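Local coordinates for protein TCR beta chain (Gallus gallus, PDB 6LIR) that probably pairs with the TCR alpha chain to form the antigen-recognising alpha-beta T-cell receptor of chicken T cells, at residues N25-L33 and Q41-V49; A78-A89 and N100-V109. All coordinates share one frame; numbering follows the deposited sequence.

Interaction 1: residues N25-L33 and Q41-V49; sequences NHDYMSWYL and QLIYSSYGV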
loop_
_atom_site.group_PDB
_atom_site.type_symbol
_atom_site.label_atom_id
_atom_site.label_comp_id
_atom_site.label_asym_id
_atom_site.label_seq_id
_atom_site.Cartn_x
_atom_site.Cartn_y
_atom_site.Cartn_z
ATOM N N ASN B 25 7.998 18.178 -18.862
ATOM C CA ASN B 25 7.830 19.568 -19.286
ATOM C C ASN B 25 6.438 20.092 -18.934
ATOM O O ASN B 25 5.864 20.914 -19.653
ATOM C CB ASN B 25 8.110 19.736 -20.782
ATOM C CG ASN B 25 8.359 21.180 -21.170
ATOM O OD1 ASN B 25 9.027 21.920 -20.446
ATOM N ND2 ASN B 25 7.815 21.591 -22.310
ATOM N N HIS B 26 5.883 19.614 -17.825
ATOM C CA HIS B 26 4.536 19.990 -17.428
ATOM C C HIS B 26 4.538 21.366 -16.785
ATOM O O HIS B 26 5.401 21.677 -15.960
ATOM C CB HIS B 26 3.961 18.967 -16.451
ATOM C CG HIS B 26 3.403 17.748 -17.111
ATOM N ND1 HIS B 26 2.951 16.659 -16.399
ATOM C CD2 HIS B 26 3.226 17.444 -18.418
ATOM C CE1 HIS B 26 2.517 15.736 -17.240
ATOM N NE2 HIS B 26 2.672 16.189 -18.471
ATOM N N ASP B 27 3.553 22.187 -17.147
ATOM C CA ASP B 27 3.473 23.511 -16.544
ATOM C C ASP B 27 2.824 23.462 -15.169
ATOM O O ASP B 27 3.209 24.229 -14.279
ATOM C CB ASP B 27 2.682 24.462 -17.447
ATOM C CG ASP B 27 3.372 24.726 -18.773
ATOM O OD1 ASP B 27 4.614 24.586 -18.843
ATOM O OD2 ASP B 27 2.670 25.075 -19.746
ATOM N N TYR B 28 1.871 22.558 -14.961
ATOM C CA TYR B 28 1.177 22.463 -13.686
ATOM C C TYR B 28 1.868 21.439 -12.800
ATOM O O TYR B 28 2.155 20.320 -13.238
ATOM C CB TYR B 28 -0.290 22.080 -13.890
ATOM C CG TYR B 28 -1.107 22.092 -12.617
ATOM C CD1 TYR B 28 -1.638 23.278 -12.120
ATOM C CD2 TYR B 28 -1.345 20.920 -11.907
ATOM C CE1 TYR B 28 -2.384 23.295 -10.957
ATOM C CE2 TYR B 28 -2.089 20.926 -10.743
ATOM C CZ TYR B 28 -2.607 22.117 -10.272
ATOM O OH TYR B 28 -3.350 22.131 -9.113
ATOM N N MET B 29 2.143 21.832 -11.560
ATOM C CA MET B 29 2.591 20.908 -10.533
ATOM C C MET B 29 1.823 21.217 -9.261
ATOM O O MET B 29 1.283 22.313 -9.094
ATOM C CB MET B 29 4.103 21.004 -10.296
ATOM C CG MET B 29 4.926 20.693 -11.528
ATOM S SD MET B 29 6.683 20.675 -11.166
ATOM C CE MET B 29 6.780 19.254 -10.074
ATOM N N SER B 30 1.797 20.253 -8.348
ATOM C CA SER B 30 1.012 20.449 -7.142
ATOM C C SER B 30 1.511 19.518 -6.054
ATOM O O SER B 30 2.192 18.526 -6.320
ATOM C CB SER B 30 -0.479 20.215 -7.406
ATOM O OG SER B 30 -0.706 18.893 -7.859
ATOM N N TRP B 31 1.126 19.841 -4.824
ATOM C CA TRP B 31 1.445 19.043 -3.649
ATOM C C TRP B 31 0.144 18.751 -2.920
ATOM O O TRP B 31 -0.650 19.665 -2.672
ATOM C CB TRP B 31 2.427 19.766 -2.720
ATOM C CG TRP B 31 3.879 19.557 -3.065
ATOM C CD1 TRP B 31 4.721 20.462 -3.650
ATOM C CD2 TRP B 31 4.659 18.374 -2.834
ATOM N NE1 TRP B 31 5.974 19.914 -3.799
ATOM C CE2 TRP B 31 5.962 18.634 -3.308
ATOM C CE3 TRP B 31 4.381 17.120 -2.276
ATOM C CZ2 TRP B 31 6.986 17.689 -3.239
ATOM C CZ3 TRP B 31 5.401 16.180 -2.212
ATOM C CH2 TRP B 31 6.685 16.470 -2.691
ATOM N N TYR B 32 -0.064 17.485 -2.574
ATOM C CA TYR B 32 -1.309 17.010 -1.992
ATOM C C TYR B 32 -1.007 16.324 -0.672
ATOM O O TYR B 32 0.066 15.742 -0.489
ATOM C CB TYR B 32 -2.032 16.025 -2.924
ATOM C CG TYR B 32 -2.882 16.680 -3.984
ATOM C CD1 TYR B 32 -4.196 17.043 -3.716
ATOM C CD2 TYR B 32 -2.377 16.933 -5.255
ATOM C CE1 TYR B 32 -4.983 17.646 -4.680
ATOM C CE2 TYR B 32 -3.160 17.536 -6.230
ATOM C CZ TYR B 32 -4.464 17.886 -5.934
ATOM O OH TYR B 32 -5.257 18.488 -6.883
ATOM N N LEU B 33 -1.957 16.396 0.250
ATOM C CA LEU B 33 -1.808 15.788 1.563
ATOM C C LEU B 33 -2.827 14.670 1.702
ATOM O O LEU B 33 -4.020 14.875 1.453
ATOM C CB LEU B 33 -2.015 16.825 2.668
ATOM C CG LEU B 33 -1.684 16.411 4.101
ATOM C CD1 LEU B 33 -0.308 16.919 4.475
ATOM C CD2 LEU B 33 -2.731 16.946 5.064
ATOM N N GLN B 41 -5.910 16.415 -0.222
ATOM C CA GLN B 41 -6.147 17.843 -0.072
ATOM C C GLN B 41 -4.970 18.622 -0.636
ATOM O O GLN B 41 -3.816 18.375 -0.266
ATOM C CB GLN B 41 -6.366 18.204 1.397
ATOM C CG GLN B 41 -7.475 17.418 2.063
ATOM C CD GLN B 41 -7.669 17.804 3.514
ATOM O OE1 GLN B 41 -7.545 16.969 4.410
ATOM N NE2 GLN B 41 -7.975 19.075 3.754
ATOM N N LEU B 42 -5.273 19.553 -1.538
ATOM C CA LEU B 42 -4.260 20.404 -2.153
ATOM C C LEU B 42 -3.608 21.323 -1.125
ATOM O O LEU B 42 -4.282 22.142 -0.491
ATOM C CB LEU B 42 -4.861 21.219 -3.293
ATOM C CG LEU B 42 -3.773 21.901 -4.127
ATOM C CD1 LEU B 42 -3.241 20.957 -5.190
ATOM C CD2 LEU B 42 -4.292 23.183 -4.756
ATOM N N ILE B 43 -2.295 21.183 -0.968
ATOM C CA ILE B 43 -1.507 22.059 -0.104
ATOM C C ILE B 43 -1.063 23.306 -0.852
ATOM O O ILE B 43 -1.273 24.432 -0.392
ATOM C CB ILE B 43 -0.291 21.295 0.455
ATOM C CG1 ILE B 43 -0.721 19.963 1.071
ATOM C CG2 ILE B 43 0.453 22.149 1.473
ATOM C CD1 ILE B 43 0.448 19.104 1.486
ATOM N N TYR B 44 -0.439 23.112 -2.010
ATOM C CA TYR B 44 0.102 24.190 -2.819
ATOM C C TYR B 44 0.137 23.699 -4.254
ATOM O O TYR B 44 0.386 22.516 -4.503
ATOM C CB TYR B 44 1.520 24.569 -2.373
ATOM C CG TYR B 44 1.655 25.880 -1.631
ATOM C CD1 TYR B 44 1.703 27.088 -2.316
ATOM C CD2 TYR B 44 1.760 25.906 -0.248
ATOM C CE1 TYR B 44 1.839 28.290 -1.639
ATOM C CE2 TYR B 44 1.894 27.101 0.439
ATOM C CZ TYR B 44 1.934 28.289 -0.262
ATOM O OH TYR B 44 2.068 29.478 0.418
ATOM N N SER B 45 -0.112 24.603 -5.193
ATOM C CA SER B 45 -0.026 24.287 -6.610
ATOM C C SER B 45 0.803 25.356 -7.307
ATOM O O SER B 45 1.179 26.368 -6.712
ATOM C CB SER B 45 -1.417 24.184 -7.250
ATOM O OG SER B 45 -2.032 25.460 -7.340
ATOM N N SER B 46 1.057 25.134 -8.594
ATOM C CA SER B 46 1.878 26.042 -9.381
ATOM C C SER B 46 1.456 25.931 -10.834
ATOM O O SER B 46 1.433 24.828 -11.389
ATOM C CB SER B 46 3.368 25.701 -9.237
ATOM O OG SER B 46 4.151 26.420 -10.177
ATOM N N TYR B 47 1.143 27.066 -11.453
ATOM C CA TYR B 47 0.753 27.075 -12.855
ATOM C C TYR B 47 1.940 27.269 -13.786
ATOM O O TYR B 47 1.768 27.203 -15.007
ATOM C CB TYR B 47 -0.287 28.177 -13.121
ATOM C CG TYR B 47 -1.559 28.080 -12.299
ATOM C CD1 TYR B 47 -2.064 26.849 -11.893
ATOM C CD2 TYR B 47 -2.264 29.225 -11.939
ATOM C CE1 TYR B 47 -3.232 26.764 -11.144
ATOM C CE2 TYR B 47 -3.429 29.150 -11.192
ATOM C CZ TYR B 47 -3.908 27.915 -10.797
ATOM O OH TYR B 47 -5.064 27.831 -10.053
ATOM N N GLY B 48 3.131 27.464 -13.238
ATOM C CA GLY B 48 4.301 27.753 -14.044
ATOM C C GLY B 48 5.464 28.146 -13.160
ATOM O O GLY B 48 5.346 28.227 -11.932
ATOM N N VAL B 49 6.605 28.369 -13.818
ATOM C CA VAL B 49 7.823 28.747 -13.109
ATOM C C VAL B 49 7.585 29.983 -12.252
ATOM O O VAL B 49 6.976 30.968 -12.694
ATOM C CB VAL B 49 8.976 28.975 -14.100
ATOM C CG1 VAL B 49 10.273 29.231 -13.352
ATOM C CG2 VAL B 49 9.129 27.771 -15.023
#
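Trp31 sits opposite two residues at once, Ile43 and Tyr44, and this classic beta bulge interrupts the antiparallel C-C' hairpin of the immunoglobulin V domain. The N-H of Trp31 reaches Tyr44 O (Trp31 N to Tyr44 O 2.8 Å), while the Trp31 carbonyl accepts from the bulged residue (Trp31 O to Ile43 N 2.8 Å). Met29 and Ser46 exchange two backbone bonds, the shorter being 2.9 Å from Ser46 N to Met29 O, as do Leu33 and Gln41 on the other side of the bulge, where Leu33 N stands 2.8 Å from Gln41 O. The backbone groups facing out of the hairpin are bonded too: Ser30 and Tyr32 to Ala89 and Phe87 of strand 84-91, Ile43 and Ser45 to Gly55 and Asn53 on the opposite flank. Among the side chains, Trp31 NE1 donates to Phe71 O in the core, Ser46 OG has partners in Gln51 O and Arg65 NH2, Asp27 OD1 is held by Gln68 NE2, and Tyr47 OH is hydrogen-bonded to Lys94 NZ. Ser46 OG also takes a weak bond from Gly48 N. Leu33 CB touches Ile43 CD1 at 3.6 Å on the core face. Gln41 N lies in plane at the edge of the Tyr32 ring, and Phe99 of the TCR alpha chain meets that ring edge-to-face. Tyr28 and Tyr47 run alongside each other rim to rim, planes at 25°, with Tyr28 CE1 3.6 Å from Tyr47 CE1. Leu42 CG lies anti to its backbone N (chi1 -169°), bringing CD1 over one face of Tyr32, offset toward the rim, with Leu42 CD1 3.4 Å from Tyr32 CZ.

Interaction 2: residues A78-A89 and N100-V109; sequences AKKNHSAIYFCA and NFGQGTRLTV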
loop_
_atom_site.group_PDB
_atom_site.type_symbol
_atom_site.label_atom_id
_atom_site.label_comp_id
_atom_site.label_asym_id
_atom_site.label_seq_id
_atom_site.Cartn_x
_atom_site.Cartn_y
_atom_site.Cartn_z
ATOM N N ALA B 78 7.921 22.229 11.834
ATOM C CA ALA B 78 7.284 20.919 11.769
ATOM C C ALA B 78 6.594 20.537 13.072
ATOM O O ALA B 78 7.157 20.656 14.162
ATOM C CB ALA B 78 8.322 19.854 11.403
ATOM N N LYS B 79 5.358 20.084 12.931
ATOM C CA LYS B 79 4.443 19.779 14.015
ATOM C C LYS B 79 3.872 18.392 13.761
ATOM O O LYS B 79 3.894 17.893 12.634
ATOM C CB LYS B 79 3.297 20.798 14.110
ATOM C CG LYS B 79 3.713 22.209 14.503
ATOM C CD LYS B 79 3.859 22.350 16.011
ATOM C CE LYS B 79 5.009 23.279 16.364
ATOM N NZ LYS B 79 6.327 22.619 16.158
ATOM N N LYS B 80 3.384 17.759 14.830
ATOM C CA LYS B 80 2.691 16.482 14.677
ATOM C C LYS B 80 1.632 16.582 13.588
ATOM O O LYS B 80 1.433 15.644 12.808
ATOM C CB LYS B 80 2.033 16.069 15.996
ATOM C CG LYS B 80 2.993 15.833 17.137
ATOM C CD LYS B 80 3.654 14.471 17.043
ATOM C CE LYS B 80 2.968 13.457 17.948
ATOM N NZ LYS B 80 3.672 13.304 19.251
ATOM N N ASN B 81 0.934 17.713 13.538
ATOM C CA ASN B 81 -0.041 17.969 12.496
ATOM C C ASN B 81 0.531 17.871 11.072
ATOM O O ASN B 81 -0.246 17.698 10.125
ATOM C CB ASN B 81 -0.568 19.383 12.792
ATOM C CG ASN B 81 -1.327 20.002 11.650
ATOM O OD1 ASN B 81 -1.113 21.183 11.345
ATOM N ND2 ASN B 81 -2.267 19.274 11.078
ATOM N N HIS B 82 1.856 17.941 10.893
ATOM C CA HIS B 82 2.463 17.713 9.576
ATOM C C HIS B 82 2.509 16.246 9.138
ATOM O O HIS B 82 2.671 15.985 7.940
ATOM C CB HIS B 82 3.853 18.346 9.521
ATOM C CG HIS B 82 3.799 19.835 9.396
ATOM N ND1 HIS B 82 4.154 20.677 10.426
ATOM C CD2 HIS B 82 3.369 20.634 8.390
ATOM C CE1 HIS B 82 3.967 21.930 10.053
ATOM N NE2 HIS B 82 3.493 21.933 8.820
ATOM N N SER B 83 2.390 15.287 10.056
ATOM C CA SER B 83 2.622 13.890 9.696
ATOM C C SER B 83 1.549 13.394 8.734
ATOM O O SER B 83 0.349 13.489 9.018
ATOM C CB SER B 83 2.656 13.022 10.951
ATOM O OG SER B 83 3.619 13.501 11.875
ATOM N N ALA B 84 1.985 12.846 7.604
ATOM C CA ALA B 84 1.089 12.557 6.492
ATOM C C ALA B 84 1.876 11.838 5.404
ATOM O O ALA B 84 3.100 11.688 5.487
ATOM C CB ALA B 84 0.444 13.823 5.933
ATOM N N ILE B 85 1.156 11.401 4.377
ATOM C CA ILE B 85 1.764 11.013 3.113
ATOM C C ILE B 85 1.538 12.155 2.135
ATOM O O ILE B 85 0.403 12.612 1.949
ATOM C CB ILE B 85 1.175 9.698 2.574
ATOM C CG1 ILE B 85 1.302 8.586 3.615
ATOM C CG2 ILE B 85 1.875 9.292 1.282
ATOM C CD1 ILE B 85 0.826 7.231 3.123
ATOM N N TYR B 86 2.616 12.627 1.522
ATOM C CA TYR B 86 2.579 13.787 0.644
ATOM C C TYR B 86 2.725 13.306 -0.787
ATOM O O TYR B 86 3.624 12.513 -1.088
ATOM C CB TYR B 86 3.697 14.780 0.982
ATOM C CG TYR B 86 3.514 15.507 2.294
ATOM C CD1 TYR B 86 3.728 14.861 3.503
ATOM C CD2 TYR B 86 3.131 16.842 2.324
ATOM C CE1 TYR B 86 3.562 15.519 4.705
ATOM C CE2 TYR B 86 2.965 17.512 3.525
ATOM C CZ TYR B 86 3.181 16.841 4.712
ATOM O OH TYR B 86 3.015 17.490 5.915
ATOM N N PHE B 87 1.846 13.777 -1.664
ATOM C CA PHE B 87 1.877 13.383 -3.062
ATOM C C PHE B 87 2.108 14.614 -3.920
ATOM O O PHE B 87 1.384 15.607 -3.802
ATOM C CB PHE B 87 0.569 12.693 -3.473
ATOM C CG PHE B 87 0.446 11.276 -2.979
ATOM C CD1 PHE B 87 1.103 10.244 -3.632
ATOM C CD2 PHE B 87 -0.333 10.974 -1.871
ATOM C CE1 PHE B 87 0.994 8.935 -3.184
ATOM C CE2 PHE B 87 -0.449 9.663 -1.419
ATOM C CZ PHE B 87 0.216 8.646 -2.077
ATOM N N CYS B 88 3.122 14.544 -4.768
ATOM C CA CYS B 88 3.321 15.519 -5.825
ATOM C C CYS B 88 2.625 15.045 -7.089
ATOM O O CYS B 88 2.586 13.845 -7.378
ATOM C CB CYS B 88 4.800 15.753 -6.107
ATOM S SG CYS B 88 5.055 16.656 -7.635
ATOM N N ALA B 89 2.065 15.990 -7.835
ATOM C CA ALA B 89 1.361 15.655 -9.059
ATOM C C ALA B 89 1.640 16.727 -10.096
ATOM O O ALA B 89 1.990 17.861 -9.768
ATOM C CB ALA B 89 -0.149 15.524 -8.819
ATOM N N ASN B 100 -0.581 13.399 -13.161
ATOM C CA ASN B 100 0.385 12.326 -12.984
ATOM C C ASN B 100 0.954 12.466 -11.583
ATOM O O ASN B 100 1.499 13.518 -11.237
ATOM C CB ASN B 100 1.504 12.411 -14.025
ATOM C CG ASN B 100 1.098 11.839 -15.371
ATOM O OD1 ASN B 100 -0.055 11.955 -15.790
ATOM N ND2 ASN B 100 2.049 11.214 -16.057
ATOM N N PHE B 101 0.863 11.407 -10.792
ATOM C CA PHE B 101 1.253 11.499 -9.397
ATOM C C PHE B 101 2.595 10.822 -9.189
ATOM O O PHE B 101 2.959 9.889 -9.911
ATOM C CB PHE B 101 0.218 10.835 -8.490
ATOM C CG PHE B 101 -0.987 11.679 -8.216
ATOM C CD1 PHE B 101 -2.023 11.743 -9.128
ATOM C CD2 PHE B 101 -1.094 12.393 -7.036
ATOM C CE1 PHE B 101 -3.138 12.516 -8.877
ATOM C CE2 PHE B 101 -2.207 13.168 -6.777
ATOM C CZ PHE B 101 -3.232 13.228 -7.699
ATOM N N GLY B 102 3.303 11.261 -8.156
ATOM C CA GLY B 102 4.460 10.529 -7.717
ATOM C C GLY B 102 4.041 9.426 -6.779
ATOM O O GLY B 102 2.874 9.274 -6.417
ATOM N N GLN B 103 5.024 8.637 -6.371
ATOM C CA GLN B 103 4.746 7.509 -5.496
ATOM C C GLN B 103 4.477 7.937 -4.064
ATOM O O GLN B 103 3.981 7.129 -3.273
ATOM C CB GLN B 103 5.867 6.480 -5.598
ATOM C CG GLN B 103 5.684 5.650 -6.861
ATOM C CD GLN B 103 6.902 4.853 -7.263
ATOM O OE1 GLN B 103 6.835 4.033 -8.181
ATOM N NE2 GLN B 103 8.020 5.076 -6.580
ATOM N N GLY B 104 4.798 9.178 -3.709
ATOM C CA GLY B 104 4.439 9.667 -2.396
ATOM C C GLY B 104 5.548 9.643 -1.370
ATOM O O GLY B 104 6.409 8.757 -1.371
ATOM N N THR B 105 5.536 10.636 -0.490
ATOM C CA THR B 105 6.536 10.792 0.553
ATOM C C THR B 105 5.835 10.602 1.887
ATOM O O THR B 105 4.903 11.346 2.210
ATOM C CB THR B 105 7.182 12.179 0.508
ATOM O OG1 THR B 105 7.839 12.377 -0.751
ATOM C CG2 THR B 105 8.192 12.329 1.641
ATOM N N ARG B 106 6.283 9.623 2.663
ATOM C CA ARG B 106 5.739 9.434 3.997
ATOM C C ARG B 106 6.581 10.245 4.967
ATOM O O ARG B 106 7.772 9.971 5.152
ATOM C CB ARG B 106 5.714 7.971 4.420
ATOM C CG ARG B 106 5.351 7.827 5.892
ATOM C CD ARG B 106 3.845 7.773 6.100
ATOM N NE ARG B 106 3.480 7.072 7.330
ATOM C CZ ARG B 106 3.012 7.670 8.421
ATOM N NH1 ARG B 106 2.851 8.990 8.443
ATOM N NH2 ARG B 106 2.703 6.950 9.493
ATOM N N LEU B 107 5.958 11.244 5.573
ATOM C CA LEU B 107 6.621 12.156 6.486
ATOM C C LEU B 107 6.060 11.926 7.879
ATOM O O LEU B 107 4.838 11.879 8.063
ATOM C CB LEU B 107 6.399 13.606 6.048
ATOM C CG LEU B 107 7.246 14.718 6.666
ATOM C CD1 LEU B 107 7.599 15.749 5.609
ATOM C CD2 LEU B 107 6.503 15.375 7.811
ATOM N N THR B 108 6.950 11.770 8.849
ATOM C CA THR B 108 6.571 11.618 10.244
ATOM C C THR B 108 7.296 12.685 11.048
ATOM O O THR B 108 8.517 12.831 10.929
ATOM C CB THR B 108 6.919 10.220 10.775
ATOM O OG1 THR B 108 6.537 9.228 9.813
ATOM C CG2 THR B 108 6.194 9.944 12.083
ATOM N N VAL B 109 6.552 13.429 11.857
ATOM C CA VAL B 109 7.131 14.445 12.724
ATOM C C VAL B 109 7.175 13.880 14.133
ATOM O O VAL B 109 6.134 13.539 14.710
ATOM C CB VAL B 109 6.332 15.753 12.677
ATOM C CG1 VAL B 109 6.868 16.731 13.714
ATOM C CG2 VAL B 109 6.393 16.359 11.290
#
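Phe101 lays one ring face over the methyl of Ala89, whose CB stands 3.7 Å from the Phe101 ring centroid in a CH-pi contact; Phe87 CB lies at the edge of the same ring. Next to it, the rim of Phe87 faces Gly102 O almost in plane. Gly104, at positive phi (100°), lets its CA come 3.6 Å from Phe87 CD1. These residues belong to the F-G hairpin of the V domain, where the Phe-Gly-Gln-Gly sequence splits the pairing into two ladders. Gly102 N bonds to Cys88 O in the first; Tyr86 and Thr105 exchange short bonds in the second. Cys88 itself makes the disulfide to Cys20. Across the second ladder the Arg106 and Ile85 side chains cross at about a right angle, with Arg106 CD 3.6 Å from Ile85 CG1, and the Arg106 guanidinium forms a salt bridge with Asp149. On the core face Tyr86 CE1 presses on Leu107 CB, while Tyr86 OH donates to a lone pair of His82 O in the carbonyl plane, 2.5 Å away, and also meets Tyr61 OH. Ser83 OG, set beside its own backbone N (chi1 -55°), accepts from Val109 N at 2.9 Å.

In the fold
Interactions 1 and 2 are two hairpins of one V-domain sheet, in series along the chain but not consecutive, their centres about 14 Å apart, and they join along the neighbouring strands 28-34 and 84-91. Two probable backbone hydrogen bonds stitch this seam: Tyr32 N to Phe87 O at 2.7 Å and Ser30 N to Ala89 O at 2.8 Å. On the core side Leu33 CD1 of interaction 1 packs against interaction 2, 3.5 Å from both Tyr86 CE2 and Ala84 CB. The other face turns to the TCR alpha chain, where Tyr32 of interaction 1 and both Phe87 and Phe101 of interaction 2 take part in the pairing. Interaction 2 also reaches toward the constant domain, through Arg106.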